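Local coordinates for dehydroquinate synthase (Thermus thermophilus, PDB 1UJN), which probably converts 3-deoxy-D-arabino-heptulosonate 7-phosphate to 3-dehydroquinate with release of phosphate, an early step of chorismate biosynthesis that uses NAD and a divalent metal, at residues 230-242 and 286-298. Residues are numbered along the deposited sequence; the frame is centred on the assembly and turned at random.
Sequences GHTLGHALEAQTR and LPPLAFEDLLPYL
Ala236 and Tyr297 mark where the backbones of helix 231-240 and segment 286-298 come nearest, an instance of how a small residue on a helix lets a large neighbour lie against the backbone. Ala236 CB meets Tyr297 CB at 3.4 Å, and the tyrosine ring then runs along the helix. Its CG stands anti to its own carbonyl carbon (chi1 -55°), which sets one face over Ala236 O and Gln240 N, while Ala239 CB approaches CD2 obliquely at 3.2 Å. With the ring cut back to an alanine, Ala239 and the backbone at Gln240 would probably lose their cover and a gap would open beside the helix. Deeper in, Leu294 CD1 reaches both Ala236 CB and Leu233 CD1, 3.7 Å from the latter, the two leucines crossing at about a right angle. Leu237 CD2 meets Leu289 CD2 at 3.7 Å, and helices 247-264 and 327-342 close this apolar layer through Tyr253 and Phe334.

The margins are looser. Gln240, bent at chi2 (-149°), slides its amide past the Pro287 ring and gives a weak hydrogen bond from NE2 to Pro288 O (3.3 Å, 142° at the hydrogen). Near the other end a water donates to Thr232 O (2.7 Å) and to Tyr297 O, bridging the backbones, while Leu298 CD2 rests against Thr232 CG2.

Arg242 ends the helix in a Schellman motif; at its start His231 meets Glu173 and His247, with it the predicted zinc ligands. In this largely helical C-terminal part of a dehydroquinate synthase, a metal-site helix thus packs against a loop leading into a short, weakly bonded helical turn.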
loop_
_atom_site.group_PDB
_atom_site.type_symbol
_atom_site.label_atom_id
_atom_site.label_comp_id
_atom_site.label_asym_id
_atom_site.label_seq_id
_atom_site.Cartn_x
_atom_site.Cartn_y
_atom_site.Cartn_z
ATOM N N GLY A 230 8.376 -7.387 -26.264
ATOM C CA GLY A 230 9.818 -7.200 -26.207
ATOM C C GLY A 230 10.423 -7.239 -24.813
ATOM O O GLY A 230 11.640 -7.107 -24.657
ATOM N N HIS A 231 9.589 -7.439 -23.798
ATOM C CA HIS A 231 10.068 -7.466 -22.418
ATOM C C HIS A 231 10.565 -8.812 -21.893
ATOM O O HIS A 231 11.297 -8.853 -20.905
ATOM C CB HIS A 231 8.986 -6.929 -21.478
ATOM C CG HIS A 231 8.835 -5.438 -21.516
ATOM N ND1 HIS A 231 8.488 -4.751 -22.661
ATOM C CD2 HIS A 231 8.977 -4.504 -20.546
ATOM C CE1 HIS A 231 8.419 -3.458 -22.394
ATOM N NE2 HIS A 231 8.712 -3.281 -21.117
ATOM N N THR A 232 10.176 -9.909 -22.535
ATOM C CA THR A 232 10.620 -11.226 -22.083
ATOM C C THR A 232 12.127 -11.358 -22.300
ATOM O O THR A 232 12.868 -11.726 -21.386
ATOM C CB THR A 232 9.889 -12.363 -22.833
ATOM O OG1 THR A 232 8.474 -12.232 -22.637
ATOM C CG2 THR A 232 10.333 -13.721 -22.303
ATOM N N LEU A 233 12.583 -11.054 -23.512
ATOM C CA LEU A 233 14.008 -11.122 -23.793
ATOM C C LEU A 233 14.686 -9.912 -23.158
ATOM O O LEU A 233 15.797 -10.014 -22.636
ATOM C CB LEU A 233 14.272 -11.132 -25.304
ATOM C CG LEU A 233 15.765 -11.149 -25.662
ATOM C CD1 LEU A 233 16.423 -12.379 -25.051
ATOM C CD2 LEU A 233 15.945 -11.138 -27.167
ATOM N N GLY A 234 14.005 -8.769 -23.197
ATOM C CA GLY A 234 14.559 -7.557 -22.622
ATOM C C GLY A 234 14.949 -7.753 -21.170
ATOM O O GLY A 234 16.050 -7.397 -20.750
ATOM N N HIS A 235 14.034 -8.324 -20.400
ATOM C CA HIS A 235 14.269 -8.581 -18.989
ATOM C C HIS A 235 15.479 -9.490 -18.800
ATOM O O HIS A 235 16.300 -9.272 -17.907
ATOM C CB HIS A 235 13.037 -9.240 -18.377
ATOM C CG HIS A 235 13.194 -9.580 -16.931
ATOM N ND1 HIS A 235 13.157 -8.628 -15.936
ATOM C CD2 HIS A 235 13.404 -10.765 -16.312
ATOM C CE1 HIS A 235 13.338 -9.213 -14.764
ATOM N NE2 HIS A 235 13.490 -10.509 -14.965
ATOM N N ALA A 236 15.583 -10.508 -19.650
ATOM C CA ALA A 236 16.683 -11.462 -19.581
ATOM C C ALA A 236 18.026 -10.788 -19.850
ATOM O O ALA A 236 19.036 -11.122 -19.223
ATOM C CB ALA A 236 16.454 -12.589 -20.579
ATOM N N LEU A 237 18.036 -9.843 -20.784
ATOM C CA LEU A 237 19.261 -9.125 -21.132
ATOM C C LEU A 237 19.673 -8.198 -19.995
ATOM O O LEU A 237 20.856 -8.094 -19.660
ATOM C CB LEU A 237 19.050 -8.322 -22.420
ATOM C CG LEU A 237 18.831 -9.168 -23.685
ATOM C CD1 LEU A 237 18.430 -8.266 -24.844
ATOM C CD2 LEU A 237 20.097 -9.944 -24.018
ATOM N N GLU A 238 18.696 -7.520 -19.403
ATOM C CA GLU A 238 18.976 -6.620 -18.296
ATOM C C GLU A 238 19.574 -7.403 -17.136
ATOM O O GLU A 238 20.501 -6.937 -16.475
ATOM C CB GLU A 238 17.696 -5.918 -17.848
ATOM C CG GLU A 238 17.297 -4.747 -18.728
ATOM C CD GLU A 238 16.033 -4.064 -18.245
ATOM O OE1 GLU A 238 14.934 -4.618 -18.457
ATOM O OE2 GLU A 238 16.139 -2.975 -17.642
ATOM N N ALA A 239 19.052 -8.603 -16.903
ATOM C CA ALA A 239 19.540 -9.445 -15.817
ATOM C C ALA A 239 20.955 -9.950 -16.078
ATOM O O ALA A 239 21.808 -9.932 -15.185
ATOM C CB ALA A 239 18.592 -10.624 -15.606
ATOM N N GLN A 240 21.209 -10.397 -17.303
ATOM C CA GLN A 240 22.528 -10.910 -17.649
ATOM C C GLN A 240 23.614 -9.840 -17.594
ATOM O O GLN A 240 24.767 -10.134 -17.269
ATOM C CB GLN A 240 22.518 -11.528 -19.040
ATOM C CG GLN A 240 23.836 -12.202 -19.389
ATOM C CD GLN A 240 24.146 -12.150 -20.864
ATOM O OE1 GLN A 240 23.377 -11.593 -21.650
ATOM N NE2 GLN A 240 25.274 -12.738 -21.256
ATOM N N THR A 241 23.253 -8.603 -17.915
ATOM C CA THR A 241 24.216 -7.504 -17.896
ATOM C C THR A 241 24.325 -6.879 -16.508
ATOM O O THR A 241 24.962 -5.838 -16.334
ATOM C CB THR A 241 23.819 -6.393 -18.889
ATOM O OG1 THR A 241 22.556 -5.830 -18.504
ATOM C CG2 THR A 241 23.710 -6.953 -20.293
ATOM N N ARG A 242 23.706 -7.521 -15.521
ATOM C CA ARG A 242 23.730 -7.009 -14.158
ATOM C C ARG A 242 23.093 -5.631 -14.124
ATOM O O ARG A 242 23.449 -4.784 -13.301
ATOM C CB ARG A 242 25.165 -6.937 -13.637
ATOM C CG ARG A 242 25.625 -8.196 -12.931
ATOM C CD ARG A 242 25.427 -9.439 -13.781
ATOM N NE ARG A 242 25.478 -10.649 -12.966
ATOM C CZ ARG A 242 24.676 -10.888 -11.932
ATOM N NH1 ARG A 242 23.752 -10.001 -11.580
ATOM N NH2 ARG A 242 24.795 -12.016 -11.241
ATOM N N LEU A 286 26.185 -5.788 -26.821
ATOM C CA LEU A 286 25.912 -6.821 -25.830
ATOM C C LEU A 286 27.050 -7.817 -25.661
ATOM O O LEU A 286 27.875 -7.994 -26.555
ATOM C CB LEU A 286 24.649 -7.594 -26.223
ATOM C CG LEU A 286 23.353 -6.795 -26.359
ATOM C CD1 LEU A 286 22.241 -7.707 -26.884
ATOM C CD2 LEU A 286 22.982 -6.204 -25.002
ATOM N N PRO A 287 27.104 -8.484 -24.496
ATOM C CA PRO A 287 28.141 -9.478 -24.207
ATOM C C PRO A 287 27.730 -10.787 -24.876
ATOM O O PRO A 287 26.548 -11.008 -25.132
ATOM C CB PRO A 287 28.099 -9.577 -22.693
ATOM C CG PRO A 287 26.634 -9.419 -22.410
ATOM C CD PRO A 287 26.247 -8.265 -23.316
ATOM N N PRO A 288 28.695 -11.669 -25.171
ATOM C CA PRO A 288 28.302 -12.927 -25.811
ATOM C C PRO A 288 27.215 -13.639 -25.019
ATOM O O PRO A 288 27.223 -13.641 -23.786
ATOM C CB PRO A 288 29.615 -13.712 -25.878
ATOM C CG PRO A 288 30.445 -13.118 -24.765
ATOM C CD PRO A 288 30.137 -11.651 -24.871
ATOM N N LEU A 289 26.268 -14.230 -25.735
ATOM C CA LEU A 289 25.164 -14.929 -25.101
ATOM C C LEU A 289 24.735 -16.151 -25.909
ATOM O O LEU A 289 24.657 -16.103 -27.135
ATOM C CB LEU A 289 23.989 -13.962 -24.921
ATOM C CG LEU A 289 23.947 -12.795 -25.917
ATOM C CD1 LEU A 289 23.708 -13.320 -27.329
ATOM C CD2 LEU A 289 22.854 -11.815 -25.517
ATOM N N ALA A 290 24.480 -17.250 -25.212
ATOM C CA ALA A 290 24.056 -18.483 -25.860
ATOM C C ALA A 290 22.614 -18.764 -25.474
ATOM O O ALA A 290 22.167 -18.376 -24.395
ATOM C CB ALA A 290 24.951 -19.634 -25.425
ATOM N N PHE A 291 21.884 -19.436 -26.355
ATOM C CA PHE A 291 20.491 -19.753 -26.083
ATOM C C PHE A 291 20.353 -20.557 -24.795
ATOM O O PHE A 291 19.399 -20.371 -24.039
ATOM C CB PHE A 291 19.889 -20.549 -27.239
ATOM C CG PHE A 291 18.413 -20.779 -27.103
ATOM C CD1 PHE A 291 17.519 -19.721 -27.219
ATOM C CD2 PHE A 291 17.915 -22.051 -26.840
ATOM C CE1 PHE A 291 16.151 -19.923 -27.075
ATOM C CE2 PHE A 291 16.546 -22.265 -26.695
ATOM C CZ PHE A 291 15.663 -21.198 -26.813
ATOM N N GLU A 292 21.311 -21.445 -24.548
ATOM C CA GLU A 292 21.292 -22.288 -23.358
ATOM C C GLU A 292 21.462 -21.485 -22.072
ATOM O O GLU A 292 20.910 -21.842 -21.031
ATOM C CB GLU A 292 22.388 -23.354 -23.444
ATOM C CG GLU A 292 22.345 -24.197 -24.713
ATOM C CD GLU A 292 22.920 -23.473 -25.917
ATOM O OE1 GLU A 292 22.800 -23.997 -27.046
ATOM O OE2 GLU A 292 23.503 -22.383 -25.735
ATOM N N ASP A 293 22.229 -20.403 -22.145
ATOM C CA ASP A 293 22.462 -19.556 -20.983
ATOM C C ASP A 293 21.358 -18.511 -20.859
ATOM O O ASP A 293 21.338 -17.718 -19.919
ATOM C CB ASP A 293 23.819 -18.860 -21.100
ATOM C CG ASP A 293 24.959 -19.840 -21.303
ATOM O OD1 ASP A 293 25.097 -20.773 -20.485
ATOM O OD2 ASP A 293 25.718 -19.676 -22.283
ATOM N N LEU A 294 20.442 -18.518 -21.822
ATOM C CA LEU A 294 19.329 -17.579 -21.834
ATOM C C LEU A 294 18.166 -18.120 -21.010
ATOM O O LEU A 294 17.624 -17.426 -20.148
ATOM C CB LEU A 294 18.865 -17.340 -23.273
ATOM C CG LEU A 294 17.730 -16.332 -23.466
ATOM C CD1 LEU A 294 18.226 -14.940 -23.106
ATOM C CD2 LEU A 294 17.247 -16.368 -24.909
ATOM N N LEU A 295 17.798 -19.368 -21.287
ATOM C CA LEU A 295 16.697 -20.044 -20.607
ATOM C C LEU A 295 16.514 -19.657 -19.140
ATOM O O LEU A 295 15.397 -19.377 -18.704
ATOM C CB LEU A 295 16.875 -21.562 -20.719
ATOM C CG LEU A 295 16.870 -22.141 -22.135
ATOM C CD1 LEU A 295 17.185 -23.626 -22.079
ATOM C CD2 LEU A 295 15.516 -21.903 -22.786
ATOM N N PRO A 296 17.607 -19.642 -18.356
ATOM C CA PRO A 296 17.499 -19.279 -16.940
ATOM C C PRO A 296 16.721 -17.985 -16.708
ATOM O O PRO A 296 15.841 -17.923 -15.844
ATOM C CB PRO A 296 18.957 -19.163 -16.509
ATOM C CG PRO A 296 19.615 -20.221 -17.329
ATOM C CD PRO A 296 18.996 -20.005 -18.694
ATOM N N TYR A 297 17.046 -16.954 -17.484
ATOM C CA TYR A 297 16.379 -15.664 -17.350
ATOM C C TYR A 297 14.994 -15.651 -17.993
ATOM O O TYR A 297 14.219 -14.715 -17.790
ATOM C CB TYR A 297 17.236 -14.554 -17.966
ATOM C CG TYR A 297 18.639 -14.474 -17.408
ATOM C CD1 TYR A 297 19.701 -15.129 -18.034
ATOM C CD2 TYR A 297 18.906 -13.751 -16.247
ATOM C CE1 TYR A 297 20.994 -15.065 -17.517
ATOM C CE2 TYR A 297 20.194 -13.682 -15.720
ATOM C CZ TYR A 297 21.231 -14.340 -16.359
ATOM O OH TYR A 297 22.504 -14.273 -15.837
ATOM N N LEU A 298 14.684 -16.686 -18.768
ATOM C CA LEU A 298 13.385 -16.778 -19.425
ATOM C C LEU A 298 12.399 -17.578 -18.582
ATOM O O LEU A 298 11.277 -17.135 -18.337
ATOM C CB LEU A 298 13.524 -17.428 -20.804
ATOM C CG LEU A 298 14.353 -16.666 -21.841
ATOM C CD1 LEU A 298 14.347 -17.429 -23.154
ATOM C CD2 LEU A 298 13.783 -15.268 -22.037
HETATM O O HOH W 1 12.206 -12.502 -18.913
#